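Local coordinates for protein beta-L-arabinobiosidase (Bacteroides thetaiotaomicron, PDB 5MQR) that probably hydrolyses glycosidic bonds of plant pectin as a beta-L-arabinobiosidase, and may also have exo-alpha-sialidase activity, at residues A413-D418 and R463-S468; S468-V473 and S611-A616. All coordinates share one frame; numbering follows the deposited sequence.

Interaction 1 of 2, residues A413-D418 and R463-S468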
ATOM      1  N   ALA A 413       1.623  -8.630   3.178  1.00 21.95           N
ATOM      2  CA  ALA A 413       2.280  -9.678   3.901  1.00 22.28           C
ATOM      3  C   ALA A 413       1.526 -10.994   3.753  1.00 22.61           C
ATOM      4  O   ALA A 413       0.304 -11.017   3.624  1.00 21.51           O
ATOM      5  CB  ALA A 413       2.354  -9.316   5.365  1.00 22.68           C
ATOM      6  N   HIS A 414       2.295 -12.075   3.830  1.00 23.19           N
ATOM      7  CA  HIS A 414       1.773 -13.419   3.890  1.00 23.57           C
ATOM      8  C   HIS A 414       1.025 -13.663   5.188  1.00 24.04           C
ATOM      9  O   HIS A 414       1.177 -12.938   6.168  1.00 24.89           O
ATOM     10  CB  HIS A 414       2.898 -14.446   3.724  1.00 23.51           C
ATOM     11  CG  HIS A 414       3.269 -14.658   2.298  1.00 24.14           C
ATOM     12  ND1 HIS A 414       2.583 -15.530   1.480  1.00 24.43           N
ATOM     13  CD2 HIS A 414       4.182 -14.041   1.511  1.00 24.04           C
ATOM     14  CE1 HIS A 414       3.079 -15.465   0.259  1.00 24.41           C
ATOM     15  NE2 HIS A 414       4.044 -14.562   0.251  1.00 24.42           N
ATOM     16  N   ALA A 415       0.226 -14.717   5.164  1.00 23.82           N
ATOM     17  CA  ALA A 415      -0.594 -15.111   6.277  1.00 23.62           C
ATOM     18  C   ALA A 415       0.262 -15.773   7.344  1.00 24.33           C
ATOM     19  O   ALA A 415       1.148 -16.578   7.057  1.00 22.61           O
ATOM     20  CB  ALA A 415      -1.676 -16.082   5.816  1.00 23.25           C
ATOM     21  N   ASP A 416      -0.042 -15.429   8.585  1.00 25.69           N
ATOM     22  CA  ASP A 416       0.443 -16.168   9.728  1.00 27.64           C
ATOM     23  C   ASP A 416      -0.531 -15.855  10.860  1.00 28.12           C
ATOM     24  O   ASP A 416      -0.275 -14.994  11.688  1.00 29.94           O
ATOM     25  CB  ASP A 416       1.902 -15.774  10.050  1.00 28.69           C
ATOM     26  CG  ASP A 416       2.498 -16.626  11.139  1.00 30.30           C
ATOM     27  OD1 ASP A 416       1.924 -17.682  11.500  1.00 31.77           O
ATOM     28  OD2 ASP A 416       3.554 -16.229  11.645  1.00 32.37           O
ATOM     29  N   ASP A 417      -1.655 -16.564  10.859  1.00 28.05           N
ATOM     30  CA  ASP A 417      -2.858 -16.139  11.529  1.00 27.84           C
ATOM     31  C   ASP A 417      -3.161 -17.099  12.652  1.00 28.73           C
ATOM     32  O   ASP A 417      -3.227 -18.312  12.451  1.00 29.01           O
ATOM     33  CB  ASP A 417      -4.041 -16.121  10.556  1.00 27.68           C
ATOM     34  CG  ASP A 417      -3.810 -15.214   9.334  1.00 26.91           C
ATOM     35  OD1 ASP A 417      -2.831 -14.435   9.254  1.00 25.75           O
ATOM     36  OD2 ASP A 417      -4.651 -15.303   8.416  1.00 27.65           O
ATOM     37  N   ASP A 418      -3.321 -16.534  13.841  1.00 29.01           N
ATOM     38  CA  ASP A 418      -3.741 -17.250  15.030  1.00 29.44           C
ATOM     39  C   ASP A 418      -5.082 -16.631  15.425  1.00 28.63           C
ATOM     40  O   ASP A 418      -5.128 -15.509  15.916  1.00 28.36           O
ATOM     41  CB  ASP A 418      -2.658 -17.078  16.099  1.00 29.96           C
ATOM     42  CG  ASP A 418      -2.992 -17.747  17.427  1.00 30.49           C
ATOM     43  OD1 ASP A 418      -4.086 -18.331  17.553  1.00 30.67           O
ATOM     44  OD2 ASP A 418      -2.135 -17.652  18.358  1.00 30.85           O
ATOM     45  N   ARG A 463      -8.572 -15.780   2.034  1.00 25.33           N
ATOM     46  CA  ARG A 463      -7.363 -15.106   2.531  1.00 25.17           C
ATOM     47  C   ARG A 463      -6.567 -14.588   1.335  1.00 24.39           C
ATOM     48  O   ARG A 463      -5.978 -15.370   0.577  1.00 23.60           O
ATOM     49  CB  ARG A 463      -6.508 -16.052   3.392  1.00 24.86           C
ATOM     50  CG  ARG A 463      -5.295 -15.424   4.035  1.00 24.76           C
ATOM     51  CD  ARG A 463      -5.663 -14.280   4.955  1.00 24.73           C
ATOM     52  NE  ARG A 463      -4.635 -13.885   5.923  1.00 24.30           N
ATOM     53  CZ  ARG A 463      -3.683 -12.969   5.727  1.00 24.31           C
ATOM     54  NH1 ARG A 463      -3.538 -12.338   4.563  1.00 24.65           N
ATOM     55  NH2 ARG A 463      -2.856 -12.670   6.718  1.00 23.91           N
ATOM     56  N   LYS A 464      -6.589 -13.276   1.142  1.00 24.08           N
ATOM     57  CA  LYS A 464      -5.745 -12.664   0.132  1.00 24.42           C
ATOM     58  C   LYS A 464      -4.284 -12.578   0.629  1.00 23.48           C
ATOM     59  O   LYS A 464      -4.030 -12.219   1.772  1.00 23.30           O
ATOM     60  CB  LYS A 464      -6.284 -11.292  -0.237  1.00 25.30           C
ATOM     61  CG  LYS A 464      -5.787 -10.813  -1.576  1.00 26.63           C
ATOM     62  CD  LYS A 464      -6.717  -9.763  -2.181  1.00 27.14           C
ATOM     63  CE  LYS A 464      -6.296  -9.528  -3.605  1.00 26.92           C
ATOM     64  NZ  LYS A 464      -7.064  -8.419  -4.198  1.00 27.38           N
ATOM     65  N   ILE A 465      -3.343 -12.957  -0.223  1.00 23.06           N
ATOM     66  CA  ILE A 465      -1.909 -12.964   0.110  1.00 22.49           C
ATOM     67  C   ILE A 465      -1.139 -12.308  -1.032  1.00 21.98           C
ATOM     68  O   ILE A 465      -1.707 -12.113  -2.111  1.00 21.68           O
ATOM     69  CB  ILE A 465      -1.390 -14.390   0.325  1.00 22.98           C
ATOM     70  CG1 ILE A 465      -1.669 -15.251  -0.901  1.00 23.62           C
ATOM     71  CG2 ILE A 465      -2.017 -14.988   1.572  1.00 23.59           C
ATOM     72  CD1 ILE A 465      -0.838 -16.495  -0.957  1.00 24.38           C
ATOM     73  N   PRO A 466       0.152 -11.968  -0.812  1.00 21.23           N
ATOM     74  CA  PRO A 466       0.960 -11.453  -1.925  1.00 21.12           C
ATOM     75  C   PRO A 466       1.013 -12.455  -3.079  1.00 21.16           C
ATOM     76  O   PRO A 466       1.230 -13.644  -2.851  1.00 20.86           O
ATOM     77  CB  PRO A 466       2.362 -11.261  -1.311  1.00 20.72           C
ATOM     78  CG  PRO A 466       2.143 -11.209   0.155  1.00 21.13           C
ATOM     79  CD  PRO A 466       0.941 -12.090   0.427  1.00 21.28           C
ATOM     80  N   ALA A 467       0.768 -11.945  -4.281  1.00 21.31           N
ATOM     81  CA  ALA A 467       0.769 -12.723  -5.510  1.00 22.24           C
ATOM     82  C   ALA A 467       2.073 -13.497  -5.606  1.00 22.65           C
ATOM     83  O   ALA A 467       3.142 -12.885  -5.557  1.00 22.68           O
ATOM     84  CB  ALA A 467       0.611 -11.783  -6.708  1.00 21.83           C
ATOM     85  N   SER A 468       1.983 -14.823  -5.711  1.00 22.69           N
ATOM     86  CA  SER A 468       3.131 -15.704  -5.563  1.00 23.40           C
ATOM     87  C   SER A 468       3.186 -16.778  -6.659  1.00 24.80           C
ATOM     88  O   SER A 468       2.156 -17.342  -7.053  1.00 23.92           O
ATOM     89  CB  SER A 468       3.095 -16.372  -4.177  1.00 24.10           C
ATOM     90  OG  SER A 468       3.094 -15.411  -3.108  1.00 24.02           O
TER
HETATM   91  O   HOH W   1      -1.682 -10.314   5.271  1.00 23.68           O
HETATM   92  O   HOH W   2      -0.410 -11.716   8.038  1.00 35.12           O
HETATM   93  O   HOH W   3       5.360 -13.569  -1.988  1.00 36.71           O

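Interaction 2 of 2, residues S468-V473 and S611-A616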
ATOM      1  N   SER A 468       1.983 -14.823  -5.711  1.00 22.69           N
ATOM      2  CA  SER A 468       3.131 -15.704  -5.563  1.00 23.40           C
ATOM      3  C   SER A 468       3.186 -16.778  -6.659  1.00 24.80           C
ATOM      4  O   SER A 468       2.156 -17.342  -7.053  1.00 23.92           O
ATOM      5  CB  SER A 468       3.095 -16.372  -4.177  1.00 24.10           C
ATOM      6  OG  SER A 468       3.094 -15.411  -3.108  1.00 24.02           O
ATOM      7  N   LYS A 469       4.402 -17.062  -7.129  1.00 26.20           N
ATOM      8  CA  LYS A 469       4.663 -18.084  -8.148  1.00 28.11           C
ATOM      9  C   LYS A 469       4.949 -19.413  -7.487  1.00 27.48           C
ATOM     10  O   LYS A 469       4.410 -20.429  -7.908  1.00 27.18           O
ATOM     11  CB  LYS A 469       5.837 -17.685  -9.046  1.00 29.95           C
ATOM     12  CG  LYS A 469       5.631 -16.385  -9.792  1.00 32.32           C
ATOM     13  CD  LYS A 469       6.897 -15.918 -10.520  1.00 35.82           C
ATOM     14  CE  LYS A 469       6.829 -14.413 -10.861  1.00 39.43           C
ATOM     15  NZ  LYS A 469       8.155 -13.770 -11.194  1.00 40.38           N
ATOM     16  N   GLU A 470       5.819 -19.392  -6.473  1.00 27.47           N
ATOM     17  CA  GLU A 470       6.038 -20.525  -5.571  1.00 28.53           C
ATOM     18  C   GLU A 470       5.330 -20.199  -4.252  1.00 26.56           C
ATOM     19  O   GLU A 470       5.549 -19.122  -3.667  1.00 24.71           O
ATOM     20  CB  GLU A 470       7.525 -20.744  -5.328  1.00 31.26           C
ATOM     21  CG  GLU A 470       8.342 -21.009  -6.589  1.00 34.19           C
ATOM     22  CD  GLU A 470       8.057 -22.383  -7.202  1.00 37.92           C
ATOM     23  OE1 GLU A 470       8.155 -23.408  -6.476  1.00 40.11           O
ATOM     24  OE2 GLU A 470       7.729 -22.439  -8.414  1.00 40.39           O
ATOM     25  N   LEU A 471       4.466 -21.112  -3.809  1.00 25.55           N
ATOM     26  CA  LEU A 471       3.630 -20.887  -2.645  1.00 25.24           C
ATOM     27  C   LEU A 471       3.533 -22.121  -1.766  1.00 25.79           C
ATOM     28  O   LEU A 471       3.267 -23.228  -2.266  1.00 25.82           O
ATOM     29  CB  LEU A 471       2.234 -20.467  -3.102  1.00 24.87           C
ATOM     30  CG  LEU A 471       1.172 -20.143  -2.066  1.00 24.36           C
ATOM     31  CD1 LEU A 471       1.578 -18.952  -1.221  1.00 24.43           C
ATOM     32  CD2 LEU A 471      -0.142 -19.844  -2.755  1.00 24.22           C
ATOM     33  N   LYS A 472       3.741 -21.930  -0.464  1.00 25.90           N
ATOM     34  CA  LYS A 472       3.338 -22.919   0.542  1.00 27.14           C
ATOM     35  C   LYS A 472       2.217 -22.340   1.354  1.00 25.34           C
ATOM     36  O   LYS A 472       2.256 -21.191   1.706  1.00 24.54           O
ATOM     37  CB  LYS A 472       4.469 -23.352   1.481  1.00 29.43           C
ATOM     38  CG  LYS A 472       5.740 -23.735   0.751  1.00 33.01           C
ATOM     39  CD  LYS A 472       6.601 -24.738   1.538  1.00 36.44           C
ATOM     40  CE  LYS A 472       7.839 -25.180   0.748  1.00 37.85           C
ATOM     41  NZ  LYS A 472       8.924 -24.160   0.885  1.00 39.50           N
ATOM     42  N   VAL A 473       1.213 -23.165   1.609  1.00 25.33           N
ATOM     43  CA  VAL A 473       0.023 -22.829   2.368  1.00 24.78           C
ATOM     44  C   VAL A 473      -0.147 -23.930   3.389  1.00 25.40           C
ATOM     45  O   VAL A 473      -0.222 -25.086   3.012  1.00 26.45           O
ATOM     46  CB  VAL A 473      -1.222 -22.796   1.454  1.00 24.54           C
ATOM     47  CG1 VAL A 473      -2.492 -22.514   2.264  1.00 24.86           C
ATOM     48  CG2 VAL A 473      -1.029 -21.741   0.374  1.00 23.93           C
ATOM     49  N   SER A 611       6.311 -17.757   0.449  1.00 22.35           N
ATOM     50  CA  SER A 611       6.814 -17.877  -0.891  1.00 22.30           C
ATOM     51  C   SER A 611       8.338 -17.856  -0.916  1.00 22.32           C
ATOM     52  O   SER A 611       8.962 -17.066  -0.209  1.00 21.30           O
ATOM     53  CB  SER A 611       6.300 -16.721  -1.752  1.00 21.80           C
ATOM     54  OG  SER A 611       6.775 -16.889  -3.086  1.00 21.33           O
ATOM     55  N   THR A 612       8.911 -18.713  -1.756  1.00 22.84           N
ATOM     56  CA  THR A 612      10.349 -18.687  -2.052  1.00 24.02           C
ATOM     57  C   THR A 612      10.682 -17.840  -3.298  1.00 24.21           C
ATOM     58  O   THR A 612      11.812 -17.903  -3.775  1.00 24.67           O
ATOM     59  CB  THR A 612      10.921 -20.116  -2.220  1.00 24.43           C
ATOM     60  OG1 THR A 612      10.130 -20.833  -3.169  1.00 24.51           O
ATOM     61  CG2 THR A 612      10.932 -20.865  -0.867  1.00 24.49           C
ATOM     62  N   ASP A 613       9.725 -17.053  -3.814  1.00 24.16           N
ATOM     63  CA  ASP A 613       9.987 -16.166  -4.931  1.00 24.80           C
ATOM     64  C   ASP A 613      11.152 -15.261  -4.520  1.00 26.18           C
ATOM     65  O   ASP A 613      11.228 -14.809  -3.362  1.00 26.59           O
ATOM     66  CB  ASP A 613       8.780 -15.274  -5.297  1.00 24.20           C
ATOM     67  CG  ASP A 613       7.601 -16.045  -5.925  1.00 24.15           C
ATOM     68  OD1 ASP A 613       7.707 -17.254  -6.188  1.00 24.57           O
ATOM     69  OD2 ASP A 613       6.532 -15.424  -6.139  1.00 23.03           O
ATOM     70  N   LYS A 614      12.038 -14.985  -5.465  1.00 27.31           N
ATOM     71  CA  LYS A 614      13.220 -14.175  -5.197  1.00 29.27           C
ATOM     72  C   LYS A 614      12.911 -12.797  -4.604  1.00 27.78           C
ATOM     73  O   LYS A 614      13.625 -12.336  -3.731  1.00 28.47           O
ATOM     74  CB  LYS A 614      14.091 -14.103  -6.451  1.00 32.12           C
ATOM     75  CG  LYS A 614      14.808 -15.422  -6.658  1.00 35.74           C
ATOM     76  CD  LYS A 614      15.363 -15.624  -8.056  1.00 40.06           C
ATOM     77  CE  LYS A 614      15.993 -17.025  -8.146  1.00 43.73           C
ATOM     78  NZ  LYS A 614      16.831 -17.160  -9.375  1.00 45.55           N
ATOM     79  N   ASP A 615      11.811 -12.188  -5.023  1.00 26.36           N
ATOM     80  CA  ASP A 615      11.378 -10.911  -4.475  1.00 25.62           C
ATOM     81  C   ASP A 615      10.188 -10.998  -3.523  1.00 25.39           C
ATOM     82  O   ASP A 615       9.509  -9.985  -3.278  1.00 24.69           O
ATOM     83  CB  ASP A 615      11.120  -9.896  -5.606  1.00 25.20           C
ATOM     84  CG  ASP A 615       9.935 -10.238  -6.480  1.00 24.88           C
ATOM     85  OD1 ASP A 615       9.378 -11.348  -6.394  1.00 23.92           O
ATOM     86  OD2 ASP A 615       9.585  -9.359  -7.311  1.00 25.75           O
ATOM     87  N   ALA A 616       9.949 -12.183  -2.950  1.00 25.68           N
ATOM     88  CA  ALA A 616       8.888 -12.353  -1.913  1.00 25.75           C
ATOM     89  C   ALA A 616       9.108 -11.508  -0.645  1.00 25.60           C
ATOM     90  O   ALA A 616       8.200 -11.306   0.150  1.00 24.98           O
ATOM     91  CB  ALA A 616       8.797 -13.821  -1.497  1.00 25.90           C
TER

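Interaction 1 of 2, residues A413-D418 and R463-S468
Arg463 and Asp417 meet side-on, their flat groups only 9° from coplanar. NE of Arg463 donates to OD2 of Asp417 at 2.9 Å, and NH2 of Arg463 to OD1 of Asp417 at 3.1 Å, both oxygens using their syn lone pairs. The chain of Arg463 leaves with CG anti to the backbone N (chi1 -176°) and bends at chi2 (60°), bringing NH1 of Arg463 within 2.8 Å of Lys464 O. That bond and the bidentate salt bridge together hold the guanidinium, over one face of which lies Ala415 CB. One water links NH1 to Ala413 O; a second links NH2, weakly, to His414 O. Trp431 NE1 is a second donor to Asp417 OD2.

At the other end Pro466 lies over the His414 ring, with Pro466 CD 3.8 Å from the ring centroid, a CH-pi contact almost exactly on the normal. OG of Ser468, itself bonded to Pro466 O, lies at the ring edge, 3.4 Å from CE1 of His414, and a water joins it to His414 NE2, while ND1 is hydrogen-bonded to Thr609 OG1. Ion pair and proline-imidazole contact join segment 413-418, whose residues 416-417 pair with strand 600-610, to strand 460-468 of another sheet: a sheet-to-sheet contact in the beta-sandwich of the sialidase-like CBM region.

Interaction 2 of 2, residues S468-V473 and S611-A616
An ST turn at Ser611, followed by a type I turn from Asp613 to Ala616, brings the loop after strand 600-610 against the start of strand 470-479. The carboxylate of Asp613 bridges two successive backbone amides there: Lys469 N donates to Asp613 OD2 at 2.9 Å, nearly straight at 174°, and Glu470 N to Asp613 OD1 at 2.9 Å. OD2 uses its syn lone pair, whereas the second donor meets OD1 on the syn side but 17° out of the carboxylate plane.

Ser611 works in both directions. Its OG gives its proton to Glu470 O at 2.6 Å, in the carbonyl plane, and accepts from Asp613 N at 3.0 Å; with OG anti to the backbone N (chi1 -178°), the hydroxyl lies between strand and turn. Thr612 OG1 touches Glu470 CB at 3.4 Å, while the carboxylate of Glu470 leads away, OE2 hydrogen-bonding Ser537 OG.

An alanine in place of Asp613 would probably leave the amides of Lys469 and Glu470 without these acceptors, with Ser611 OG to Glu470 O as the remaining hydrogen bond between the two segments. One carboxylate thus meets two main-chain donors and one hydroxyl a main-chain acceptor, which implies a join directed at the backbone of residues 469-470 more than at their side chains.

Strands 460-468 and 470-479 follow each other in the chain and lie in different sheets, so interactions 1 and 2 hold consecutive parts of one path, sharing Ser468. Interaction 1 is partly buried and joins the strand to the segment 413-418 through an ion pair, waters and ring packing; interaction 2 lies at the surface and ties the next strand to a loop by bonds from loop side chains to main chain. The two contacts also touch, Ile465 CD1 meeting Leu471 CD1 at 3.5 Å and His414 NE2 lying 3.7 Å from Ser611 CB. Strand 600-610 is common ground: it pairs with 416-417 and 470-479, then leads into 611-616.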